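Local coordinates for protein glycosyl hydrolase (PDB 5NDX) that probably hydrolyses alpha-L-iduronoside bonds, as a bacterial orthologue of human alpha-L-iduronidase in glycoside hydrolase family 39, at residues A606-A609 against F610-S614; D513-L516 against P517-T520; A289-I292 against E293-R297; D125-G128 against A129-M133. The protein carries 2 engineered substitutions. One frame throughout, in Å; residues are numbered along the deposited sequence.

Contact 1. Residues A606-A609 against F610-S614; sequences ARDA and FGRRS. Unlike the reference sequence in segment 606-609: Arg-607 (reference His). With SO4 (sulfate ion), chain G.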
loop_
_atom_site.group_PDB
_atom_site.type_symbol
_atom_site.label_atom_id
_atom_site.label_comp_id
_atom_site.label_asym_id
_atom_site.label_seq_id
_atom_site.Cartn_x
_atom_site.Cartn_y
_atom_site.Cartn_z
ATOM N N ALA A 606 -3.895 0.115 -23.657
ATOM C CA ALA A 606 -3.655 1.328 -22.907
ATOM C C ALA A 606 -4.291 2.477 -23.659
ATOM O O ALA A 606 -4.379 2.419 -24.892
ATOM C CB ALA A 606 -2.181 1.567 -22.679
ATOM N N ARG A 607 -4.819 3.450 -22.903
ATOM C CA ARG A 607 -5.388 4.693 -23.423
ATOM C C ARG A 607 -4.782 5.867 -22.680
ATOM O O ARG A 607 -4.700 5.842 -21.458
ATOM C CB ARG A 607 -6.889 4.745 -23.264
ATOM C CG ARG A 607 -7.629 4.034 -24.366
ATOM C CD ARG A 607 -9.021 4.610 -24.593
ATOM N NE ARG A 607 -9.682 3.702 -25.524
ATOM C CZ ARG A 607 -9.602 3.769 -26.850
ATOM N NH1 ARG A 607 -8.949 4.757 -27.449
ATOM N NH2 ARG A 607 -10.209 2.845 -27.594
ATOM N N ASP A 608 -4.300 6.855 -23.412
ATOM C CA ASP A 608 -3.765 8.017 -22.779
ATOM C C ASP A 608 -4.911 9.003 -22.532
ATOM O O ASP A 608 -6.055 8.786 -22.961
ATOM C CB ASP A 608 -2.608 8.622 -23.558
ATOM C CG ASP A 608 -3.002 9.200 -24.916
ATOM O OD1 ASP A 608 -4.192 9.454 -25.178
ATOM O OD2 ASP A 608 -2.056 9.399 -25.722
ATOM N N ALA A 609 -4.587 10.100 -21.887
ATOM C CA ALA A 609 -5.626 11.063 -21.529
ATOM C C ALA A 609 -6.143 11.861 -22.747
ATOM O O ALA A 609 -7.168 12.523 -22.654
ATOM C CB ALA A 609 -5.115 11.980 -20.423
ATOM N N PHE A 610 -5.478 11.747 -23.903
ATOM C CA PHE A 610 -5.956 12.369 -25.121
ATOM C C PHE A 610 -6.868 11.422 -25.914
ATOM O O PHE A 610 -7.181 11.715 -27.021
ATOM C CB PHE A 610 -4.766 12.895 -25.940
ATOM C CG PHE A 610 -3.936 13.864 -25.168
ATOM C CD1 PHE A 610 -2.965 13.419 -24.302
ATOM C CD2 PHE A 610 -4.204 15.218 -25.219
ATOM C CE1 PHE A 610 -2.231 14.298 -23.541
ATOM C CE2 PHE A 610 -3.485 16.106 -24.437
ATOM C CZ PHE A 610 -2.506 15.639 -23.600
ATOM N N GLY A 611 -7.290 10.298 -25.334
ATOM C CA GLY A 611 -8.099 9.316 -26.015
ATOM C C GLY A 611 -7.364 8.363 -26.979
ATOM O O GLY A 611 -8.007 7.557 -27.600
ATOM N N ARG A 612 -6.041 8.411 -27.091
ATOM C CA ARG A 612 -5.371 7.523 -28.038
ATOM C C ARG A 612 -5.130 6.130 -27.443
ATOM O O ARG A 612 -4.647 6.013 -26.333
ATOM C CB ARG A 612 -4.055 8.126 -28.507
ATOM C CG ARG A 612 -4.251 9.449 -29.244
ATOM C CD ARG A 612 -2.920 10.118 -29.570
ATOM N NE ARG A 612 -2.252 10.527 -28.321
ATOM C CZ ARG A 612 -1.544 11.641 -28.148
ATOM N NH1 ARG A 612 -1.376 12.516 -29.117
ATOM N NH2 ARG A 612 -0.950 11.856 -26.986
ATOM N N ARG A 613 -5.463 5.107 -28.205
ATOM C CA ARG A 613 -5.232 3.714 -27.848
ATOM C C ARG A 613 -3.839 3.290 -28.201
ATOM O O ARG A 613 -3.318 3.710 -29.209
ATOM C CB ARG A 613 -6.210 2.786 -28.564
ATOM C CG ARG A 613 -6.356 1.471 -27.815
ATOM C CD ARG A 613 -7.265 0.407 -28.460
ATOM N NE ARG A 613 -7.050 0.012 -29.859
ATOM C CZ ARG A 613 -5.930 -0.438 -30.416
ATOM N NH1 ARG A 613 -4.796 -0.507 -29.749
ATOM N NH2 ARG A 613 -5.929 -0.783 -31.694
ATOM N N SER A 614 -3.227 2.446 -27.382
ATOM C CA SER A 614 -1.919 1.872 -27.727
ATOM C C SER A 614 -2.169 1.096 -29.010
ATOM O O SER A 614 -3.108 0.300 -29.046
ATOM C CB SER A 614 -1.372 0.944 -26.647
ATOM O OG SER A 614 -2.344 0.009 -26.226
HETATM S S SO4 G . -9.896 3.176 -30.957
HETATM O O1 SO4 G . -10.634 3.979 -31.965
HETATM O O2 SO4 G . -9.044 4.073 -30.145
HETATM O O3 SO4 G . -10.865 2.477 -30.081
HETATM O O4 SO4 G . -9.041 2.176 -31.638
#
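Asp-608 and Arg-612 hold the tip of a beta hairpin that leaves strand 601-607. A type I turn runs from Asp-608 to Gly-611, and Gly-611, with its positive phi, forms a G1 bulge after it. The tight side is the Asp-608 carboxylate. Its CG sits between the backbone N and the carbonyl carbon (chi1 66°), which tucks the group under the turn. There OD1 takes a hydrogen bond from Arg-612 N at 2.9 Å, arriving from above the carboxylate plane. A weak bond from Phe-610 N reaches the same oxygen, as in an Asx turn. OD2 receives both NE and NH2 of Arg-612, the NE bond being 2.8 Å long and on the syn lone pair. Both bonds lie in the guanidinium plane, but the carboxylate is turned 62° from it. Asp-527 is a second salt-bridge partner of Arg-612. An alanine in place of Asp-608 would probably leave Arg-612 N and its guanidinium without this acceptor and free the turn to shift. Backbone bonds close the hairpin behind it: Asp-608 N to Arg-612 O, and Ser-614 N to Ala-606 O at 2.7 Å. The other side is looser and more exposed. Arg-607, where the reference sequence has histidine, gives Gly-611 O a weak bond from NH1. CG of Arg-613 lies over one face of the Arg-607 guanidinium, toward the rim. A sulfate, probably from the crystallisation liquor, meets the edge: Arg-607 NH2 reaches its O3 at 2.6 Å, and NH1 reaches its O2 at 2.8 Å.

Contact 2. Residues D513-L516 against P517-T520; sequences DVPL and PSLT
Ser-518 and Pro-515 face each other across a cis-proline turn of type VIb in the beta-sandwich domain. The turn spans Pro-515 to Ser-518, with Leu-516 and Pro-517 at its corners. It joins strand 508-516, at one edge of the sheet, to strand 518-526, which lies between 436-445 and 407-413. Covalent geometry comes first. The peptide bond before Pro-517 is cis, so CA of Leu-516 and CA of Pro-517 are only 3.0 Å apart. The chain reverses sharply, and the short strand segments run at 145° to each other.

Polar contact rests on one side-chain bond. Ser-518 OG donates to Pro-515 O at 2.7 Å, in the carbonyl plane and on a lone pair. With OG placed between its own backbone N and carbonyl carbon (chi1 71°), the hydroxyl swings back over the turn. The backbone N of Ser-518 is poorly angled toward that carbonyl, so the hydroxyl does the bridging. An alanine here would probably leave Pro-515 O without this donor and let the turn flex.

Apolar contact is lighter. Leu-516 CD1 comes 4.0 Å from Pro-517 CA. Outside the turn, Arg-444 touches both Pro-515 and Ser-518, and His-413 packs on Val-514 and Leu-516. The serine oxygen is also lined by carbon: Pro-515 CD lies 3.7 Å from Ser-518 OG, and Val-514 CG1 lies 3.8 Å from that OG.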
loop_
_atom_site.group_PDB
_atom_site.type_symbol
_atom_site.label_atom_id
_atom_site.label_comp_id
_atom_site.label_asym_id
_atom_site.label_seq_id
_atom_site.Cartn_x
_atom_site.Cartn_y
_atom_site.Cartn_z
ATOM N N ASP A 513 -15.669 20.978 -6.260
ATOM C CA ASP A 513 -16.494 20.819 -5.066
ATOM C C ASP A 513 -15.820 19.735 -4.254
ATOM O O ASP A 513 -15.595 18.625 -4.759
ATOM C CB ASP A 513 -17.896 20.409 -5.483
ATOM C CG ASP A 513 -18.708 19.899 -4.309
ATOM O OD1 ASP A 513 -19.071 20.757 -3.445
ATOM O OD2 ASP A 513 -18.882 18.628 -4.233
ATOM N N VAL A 514 -15.461 20.041 -3.014
ATOM C CA VAL A 514 -14.554 19.204 -2.248
ATOM C C VAL A 514 -15.255 18.734 -0.956
ATOM O O VAL A 514 -15.200 19.407 0.033
ATOM C CB VAL A 514 -13.270 19.965 -1.929
ATOM C CG1 VAL A 514 -12.317 19.118 -1.152
ATOM C CG2 VAL A 514 -12.592 20.425 -3.210
ATOM N N PRO A 515 -15.892 17.551 -0.985
ATOM C CA PRO A 515 -16.519 17.055 0.245
ATOM C C PRO A 515 -15.542 16.698 1.339
ATOM O O PRO A 515 -14.394 16.396 1.066
ATOM C CB PRO A 515 -17.257 15.788 -0.203
ATOM C CG PRO A 515 -17.322 15.866 -1.702
ATOM C CD PRO A 515 -16.123 16.667 -2.132
ATOM N N LEU A 516 -16.029 16.783 2.571
ATOM C CA LEU A 516 -15.357 16.269 3.745
ATOM C C LEU A 516 -16.074 14.967 4.133
ATOM O O LEU A 516 -17.267 15.003 4.461
ATOM C CB LEU A 516 -15.421 17.274 4.885
ATOM C CG LEU A 516 -14.877 16.802 6.238
ATOM C CD1 LEU A 516 -13.399 16.628 6.100
ATOM C CD2 LEU A 516 -15.205 17.847 7.329
ATOM N N PRO A 517 -15.399 13.817 4.132
ATOM C CA PRO A 517 -14.048 13.593 3.623
ATOM C C PRO A 517 -13.983 13.288 2.132
ATOM O O PRO A 517 -14.956 12.815 1.546
ATOM C CB PRO A 517 -13.603 12.354 4.378
ATOM C CG PRO A 517 -14.841 11.583 4.663
ATOM C CD PRO A 517 -15.989 12.569 4.690
ATOM N N SER A 518 -12.819 13.556 1.537
ATOM C CA SER A 518 -12.570 13.174 0.157
ATOM C C SER A 518 -11.113 13.252 -0.173
ATOM O O SER A 518 -10.327 13.908 0.525
ATOM C CB SER A 518 -13.384 14.061 -0.827
ATOM O OG SER A 518 -12.855 15.399 -0.858
ATOM N N LEU A 519 -10.749 12.501 -1.208
ATOM C CA LEU A 519 -9.425 12.580 -1.804
ATOM C C LEU A 519 -9.637 12.812 -3.284
ATOM O O LEU A 519 -10.366 12.063 -3.920
ATOM C CB LEU A 519 -8.656 11.262 -1.605
ATOM C CG LEU A 519 -7.231 11.245 -2.157
ATOM C CD1 LEU A 519 -6.350 12.325 -1.513
ATOM C CD2 LEU A 519 -6.581 9.853 -1.926
ATOM N N THR A 520 -9.001 13.826 -3.815
ATOM C CA THR A 520 -9.064 14.148 -5.226
ATOM C C THR A 520 -7.633 14.088 -5.799
ATOM O O THR A 520 -6.709 14.642 -5.216
ATOM C CB THR A 520 -9.581 15.560 -5.456
ATOM O OG1 THR A 520 -10.823 15.752 -4.788
ATOM C CG2 THR A 520 -9.808 15.874 -6.927
#

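Contact 3. Residues A289-I292 against E293-R297; sequences ARII and EQHDR. With SO4 (sulfate ion), chain E.
His-295 bonds twice to the carbonyl of Ile-291, one turn back along helix 282-300. This helix belongs to the TIM barrel and precedes barrel strand 307-310. The backbone N of His-295 makes the normal helical bond to Ile-291 O at 3.0 Å. ND1 of the imidazole reaches the same oxygen at 2.8 Å, nearly straight (165°), with the oxygen in the ring plane. The two donors come from opposite faces of the carbonyl plane. CG of His-295 lies beside its backbone N (chi1 -80°), which folds the ring back along the helix. CG2 of Ile-291 then packs on ND1 and CE1.

On another side, Gln-294 NE2 lies over one face of the Arg-290 guanidinium, 3.3 Å above its plane and toward the rim. The amide and guanidinium planes are 66° apart. Both groups donate, so they touch without bonding. Thr-235 takes a hydrogen bond from each, and Asp-416 forms a salt bridge with Arg-290.

Further along, Arg-297 grips Glu-293 side-on. NE meets OE2 at 2.8 Å and NH2 meets OE1 at 2.9 Å, both on the syn side of the carboxylate. NH1 bonds to O4 of a sulfate at 2.6 Å and also pairs with Asp-391. Phe-307 meets the ring of His-295, and Val-239 and Ile-238 of helix 235-252 touch that side chain.

As donor to a carbonyl, ND1 must carry a proton. If the ring is neutral, NE2 would probably be the unprotonated nitrogen.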
loop_
_atom_site.group_PDB
_atom_site.type_symbol
_atom_site.label_atom_id
_atom_site.label_comp_id
_atom_site.label_asym_id
_atom_site.label_seq_id
_atom_site.Cartn_x
_atom_site.Cartn_y
_atom_site.Cartn_z
ATOM N N ALA A 289 -4.188 9.687 3.482
ATOM C CA ALA A 289 -3.543 10.778 2.827
ATOM C C ALA A 289 -3.152 11.895 3.824
ATOM O O ALA A 289 -2.074 12.512 3.707
ATOM C CB ALA A 289 -4.384 11.302 1.676
ATOM N N ARG A 290 -4.020 12.141 4.798
ATOM C CA ARG A 290 -3.763 13.130 5.801
ATOM C C ARG A 290 -2.532 12.796 6.647
ATOM O O ARG A 290 -1.712 13.667 6.907
ATOM C CB ARG A 290 -5.001 13.331 6.673
ATOM C CG ARG A 290 -4.771 14.047 7.964
ATOM C CD ARG A 290 -6.104 14.425 8.555
ATOM N NE ARG A 290 -5.992 14.919 9.903
ATOM C CZ ARG A 290 -6.097 16.184 10.305
ATOM N NH1 ARG A 290 -6.298 17.179 9.494
ATOM N NH2 ARG A 290 -5.935 16.440 11.580
ATOM N N ILE A 291 -2.419 11.557 7.071
ATOM C CA ILE A 291 -1.230 11.069 7.784
ATOM C C ILE A 291 0.066 11.250 6.943
ATOM O O ILE A 291 1.109 11.760 7.424
ATOM C CB ILE A 291 -1.417 9.628 8.180
ATOM C CG1 ILE A 291 -2.404 9.544 9.354
ATOM C CG2 ILE A 291 -0.111 8.962 8.580
ATOM C CD1 ILE A 291 -2.980 8.167 9.540
ATOM N N ILE A 292 -0.025 10.882 5.677
ATOM C CA ILE A 292 1.071 11.099 4.760
ATOM C C ILE A 292 1.441 12.566 4.648
ATOM O O ILE A 292 2.634 12.932 4.774
ATOM C CB ILE A 292 0.768 10.469 3.386
ATOM C CG1 ILE A 292 0.889 8.931 3.532
ATOM C CG2 ILE A 292 1.672 11.064 2.304
ATOM C CD1 ILE A 292 0.210 8.111 2.443
ATOM N N GLU A 293 0.443 13.430 4.435
ATOM C CA GLU A 293 0.761 14.831 4.252
ATOM C C GLU A 293 1.395 15.454 5.514
ATOM O O GLU A 293 2.299 16.298 5.410
ATOM C CB GLU A 293 -0.469 15.603 3.792
ATOM C CG GLU A 293 -0.192 17.044 3.414
ATOM C CD GLU A 293 -0.227 18.041 4.570
ATOM O OE1 GLU A 293 -0.734 17.730 5.664
ATOM O OE2 GLU A 293 0.228 19.187 4.326
ATOM N N GLN A 294 0.923 15.053 6.686
ATOM C CA GLN A 294 1.510 15.495 7.935
ATOM C C GLN A 294 2.990 15.074 8.072
ATOM O O GLN A 294 3.825 15.853 8.548
ATOM C CB GLN A 294 0.725 14.956 9.142
ATOM C CG GLN A 294 -0.638 15.589 9.348
ATOM C CD GLN A 294 -1.532 14.773 10.288
ATOM O OE1 GLN A 294 -1.268 13.632 10.606
ATOM N NE2 GLN A 294 -2.622 15.341 10.661
ATOM N N HIS A 295 3.307 13.840 7.713
ATOM C CA HIS A 295 4.698 13.416 7.730
ATOM C C HIS A 295 5.545 14.240 6.736
ATOM O O HIS A 295 6.665 14.644 7.055
ATOM C CB HIS A 295 4.821 11.920 7.417
ATOM C CG HIS A 295 4.527 11.054 8.583
ATOM N ND1 HIS A 295 3.242 10.821 9.023
ATOM C CD2 HIS A 295 5.352 10.356 9.410
ATOM C CE1 HIS A 295 3.288 10.037 10.090
ATOM N NE2 HIS A 295 4.556 9.735 10.339
ATOM N N ASP A 296 5.012 14.488 5.548
ATOM C CA ASP A 296 5.729 15.268 4.562
ATOM C C ASP A 296 5.972 16.720 5.047
ATOM O O ASP A 296 7.101 17.220 4.971
ATOM C CB ASP A 296 5.003 15.269 3.214
ATOM C CG ASP A 296 5.838 15.902 2.105
ATOM O OD1 ASP A 296 6.916 15.382 1.716
ATOM O OD2 ASP A 296 5.389 16.922 1.616
ATOM N N ARG A 297 4.935 17.361 5.555
ATOM C CA ARG A 297 5.009 18.755 5.937
ATOM C C ARG A 297 5.759 18.985 7.286
ATOM O O ARG A 297 6.474 19.953 7.422
ATOM C CB ARG A 297 3.614 19.334 5.986
ATOM C CG ARG A 297 3.526 20.774 6.516
ATOM C CD ARG A 297 2.143 21.364 6.334
ATOM N NE ARG A 297 1.101 20.379 6.700
ATOM C CZ ARG A 297 0.689 20.098 7.934
ATOM N NH1 ARG A 297 1.131 20.783 8.979
ATOM N NH2 ARG A 297 -0.206 19.147 8.116
HETATM S S SO4 E . 3.529 23.672 9.229
HETATM O O1 SO4 E . 2.333 24.534 9.125
HETATM O O2 SO4 E . 4.281 23.727 7.949
HETATM O O3 SO4 E . 4.386 24.151 10.340
HETATM O O4 SO4 E . 3.114 22.291 9.548
HETATM O O HOH W 1 -2.831 16.721 6.505
#

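Contact 4. Residues D125-G128 against A129-M133; sequences DRYG and ARYGM. With SO4 (sulfate ion), chain L.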
loop_
_atom_site.group_PDB
_atom_site.type_symbol
_atom_site.label_atom_id
_atom_site.label_comp_id
_atom_site.label_asym_id
_atom_site.label_seq_id
_atom_site.Cartn_x
_atom_site.Cartn_y
_atom_site.Cartn_z
ATOM N N ASP A 125 21.648 -16.860 1.369
ATOM C CA ASP A 125 22.280 -17.724 0.381
ATOM C C ASP A 125 21.284 -18.359 -0.602
ATOM O O ASP A 125 21.460 -18.308 -1.794
ATOM C CB ASP A 125 23.085 -18.823 1.075
ATOM C CG ASP A 125 23.878 -19.630 0.090
ATOM O OD1 ASP A 125 24.879 -19.088 -0.390
ATOM O OD2 ASP A 125 23.441 -20.751 -0.245
ATOM N N ARG A 126 20.218 -18.929 -0.094
ATOM C CA ARG A 126 19.251 -19.545 -0.960
ATOM C C ARG A 126 18.527 -18.553 -1.907
ATOM O O ARG A 126 18.377 -18.843 -3.112
ATOM C CB ARG A 126 18.245 -20.268 -0.127
ATOM C CG ARG A 126 17.231 -21.030 -0.937
ATOM C CD ARG A 126 16.285 -21.715 0.023
ATOM N NE ARG A 126 15.340 -22.533 -0.723
ATOM C CZ ARG A 126 15.626 -23.731 -1.240
ATOM N NH1 ARG A 126 16.837 -24.270 -1.100
ATOM N NH2 ARG A 126 14.706 -24.396 -1.923
ATOM N N TYR A 127 18.082 -17.405 -1.384
ATOM C CA TYR A 127 17.203 -16.550 -2.176
ATOM C C TYR A 127 18.031 -15.688 -3.101
ATOM O O TYR A 127 17.605 -15.391 -4.201
ATOM C CB TYR A 127 16.129 -15.831 -1.300
ATOM C CG TYR A 127 15.207 -16.871 -0.728
ATOM C CD1 TYR A 127 14.448 -17.686 -1.573
ATOM C CD2 TYR A 127 15.120 -17.098 0.632
ATOM C CE1 TYR A 127 13.631 -18.689 -1.055
ATOM C CE2 TYR A 127 14.356 -18.139 1.141
ATOM C CZ TYR A 127 13.613 -18.923 0.291
ATOM O OH TYR A 127 12.854 -19.934 0.800
ATOM N N GLY A 128 19.265 -15.386 -2.695
ATOM C CA GLY A 128 20.246 -14.755 -3.582
ATOM C C GLY A 128 20.546 -15.613 -4.805
ATOM O O GLY A 128 20.599 -15.104 -5.916
ATOM N N ALA A 129 20.673 -16.919 -4.595
ATOM C CA ALA A 129 20.807 -17.872 -5.702
ATOM C C ALA A 129 19.541 -18.006 -6.544
ATOM O O ALA A 129 19.611 -18.100 -7.772
ATOM C CB ALA A 129 21.168 -19.232 -5.164
ATOM N N ARG A 130 18.384 -18.065 -5.876
ATOM C CA ARG A 130 17.121 -18.332 -6.575
ATOM C C ARG A 130 16.690 -17.148 -7.431
ATOM O O ARG A 130 16.232 -17.332 -8.555
ATOM C CB ARG A 130 16.010 -18.652 -5.544
ATOM C CG ARG A 130 14.717 -19.231 -6.085
ATOM C CD ARG A 130 13.727 -19.426 -4.917
ATOM N NE ARG A 130 12.465 -19.992 -5.356
ATOM C CZ ARG A 130 12.270 -21.286 -5.638
ATOM N NH1 ARG A 130 13.270 -22.132 -5.576
ATOM N NH2 ARG A 130 11.094 -21.736 -6.039
ATOM N N TYR A 131 16.823 -15.936 -6.904
ATOM C CA TYR A 131 16.359 -14.733 -7.590
ATOM C C TYR A 131 17.440 -13.825 -8.135
ATOM O O TYR A 131 17.125 -12.917 -8.875
ATOM C CB TYR A 131 15.505 -13.878 -6.646
ATOM C CG TYR A 131 14.382 -14.618 -5.988
ATOM C CD1 TYR A 131 13.448 -15.306 -6.742
ATOM C CD2 TYR A 131 14.241 -14.602 -4.613
ATOM C CE1 TYR A 131 12.406 -16.007 -6.125
ATOM C CE2 TYR A 131 13.218 -15.279 -3.991
ATOM C CZ TYR A 131 12.289 -15.971 -4.746
ATOM O OH TYR A 131 11.289 -16.656 -4.102
ATOM N N GLY A 132 18.697 -14.045 -7.773
ATOM C CA GLY A 132 19.783 -13.107 -8.108
ATOM C C GLY A 132 20.052 -12.190 -6.930
ATOM O O GLY A 132 19.106 -11.788 -6.173
ATOM N N MET A 133 21.326 -11.867 -6.751
ATOM C CA MET A 133 21.730 -10.992 -5.665
ATOM C C MET A 133 21.268 -9.537 -5.890
ATOM O O MET A 133 21.031 -8.833 -4.920
ATOM C CB MET A 133 23.248 -11.102 -5.368
ATOM C CG MET A 133 23.684 -12.374 -4.552
ATOM S SD MET A 133 23.245 -12.632 -2.776
ATOM C CE MET A 133 23.566 -11.111 -1.848
HETATM S S SO4 L . 16.382 -27.959 -1.721
HETATM O O1 SO4 L . 15.190 -27.489 -2.499
HETATM O O2 SO4 L . 17.577 -27.189 -2.177
HETATM O O3 SO4 L . 16.218 -27.767 -0.245
HETATM O O4 SO4 L . 16.571 -29.417 -2.001
#
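Tyr-131 N donates to Tyr-127 O at 2.9 Å, nearly straight at 163°, in the last turn of helix 110-131. This helix is one of those packed outside the TIM barrel. Arg-130 N bonds to Arg-126 O, less straight. The two tyrosine side chains lie side by side and point the same way. Their planes are 17° apart but slid, with centroids 5.9 Å from each other, so the rings barely overlap. The contact is made at one corner, where Tyr-131 CE2 sits 3.6 Å from Tyr-127 CD1. Arg-130 runs alongside Tyr-127. Its CG is anti to the backbone N (chi1 -168°) and the chain is extended, which brings CD to the tyrosine ring edge.

The polar ends go to helix 76-87. Asp-79 takes the Tyr-127 hydroxyl and pairs with Arg-126, while Asp-83 does the same for Tyr-131 and Arg-130. Arg-126 also holds a sulfate, probably from the crystallisation liquor. Its NH1 reaches sulfate O2 at 3.2 Å, and its NH2 reaches sulfate O1 at the same distance.

Gly-132 ends the helix. Its positive phi suits glycine, and its N makes a weak bond to Gly-128 O. It is also the N-cap of helix 133-136. Met-133 folds back from there over Gly-128, where a CB would clash with the sulfur: Met-133 SD lies 3.8 Å from Gly-128 CA.

How the contacts relate
Along the chain the order is contact 4, contact 3, contact 2, contact 1. Contacts 4 and 3 lie on helices 110-131 and 282-300 of the TIM barrel. Their centres are about 36 Å apart, on opposite sides of the chain's centre. Contact 2 is a turn between two strands of the beta-sandwich domain. It touches contact 3, where Leu-519 CD1 meets Ala-289 CB at 3.9 Å, so barrel and sandwich pack together there. Contact 1 is a hairpin in the C-terminal four-stranded sheet, about 27 Å from contact 2 between centres. Ala-609 and Phe-610 touch strand 436-445, tying this region to the sandwich. None of the four lies at the ligand pocket.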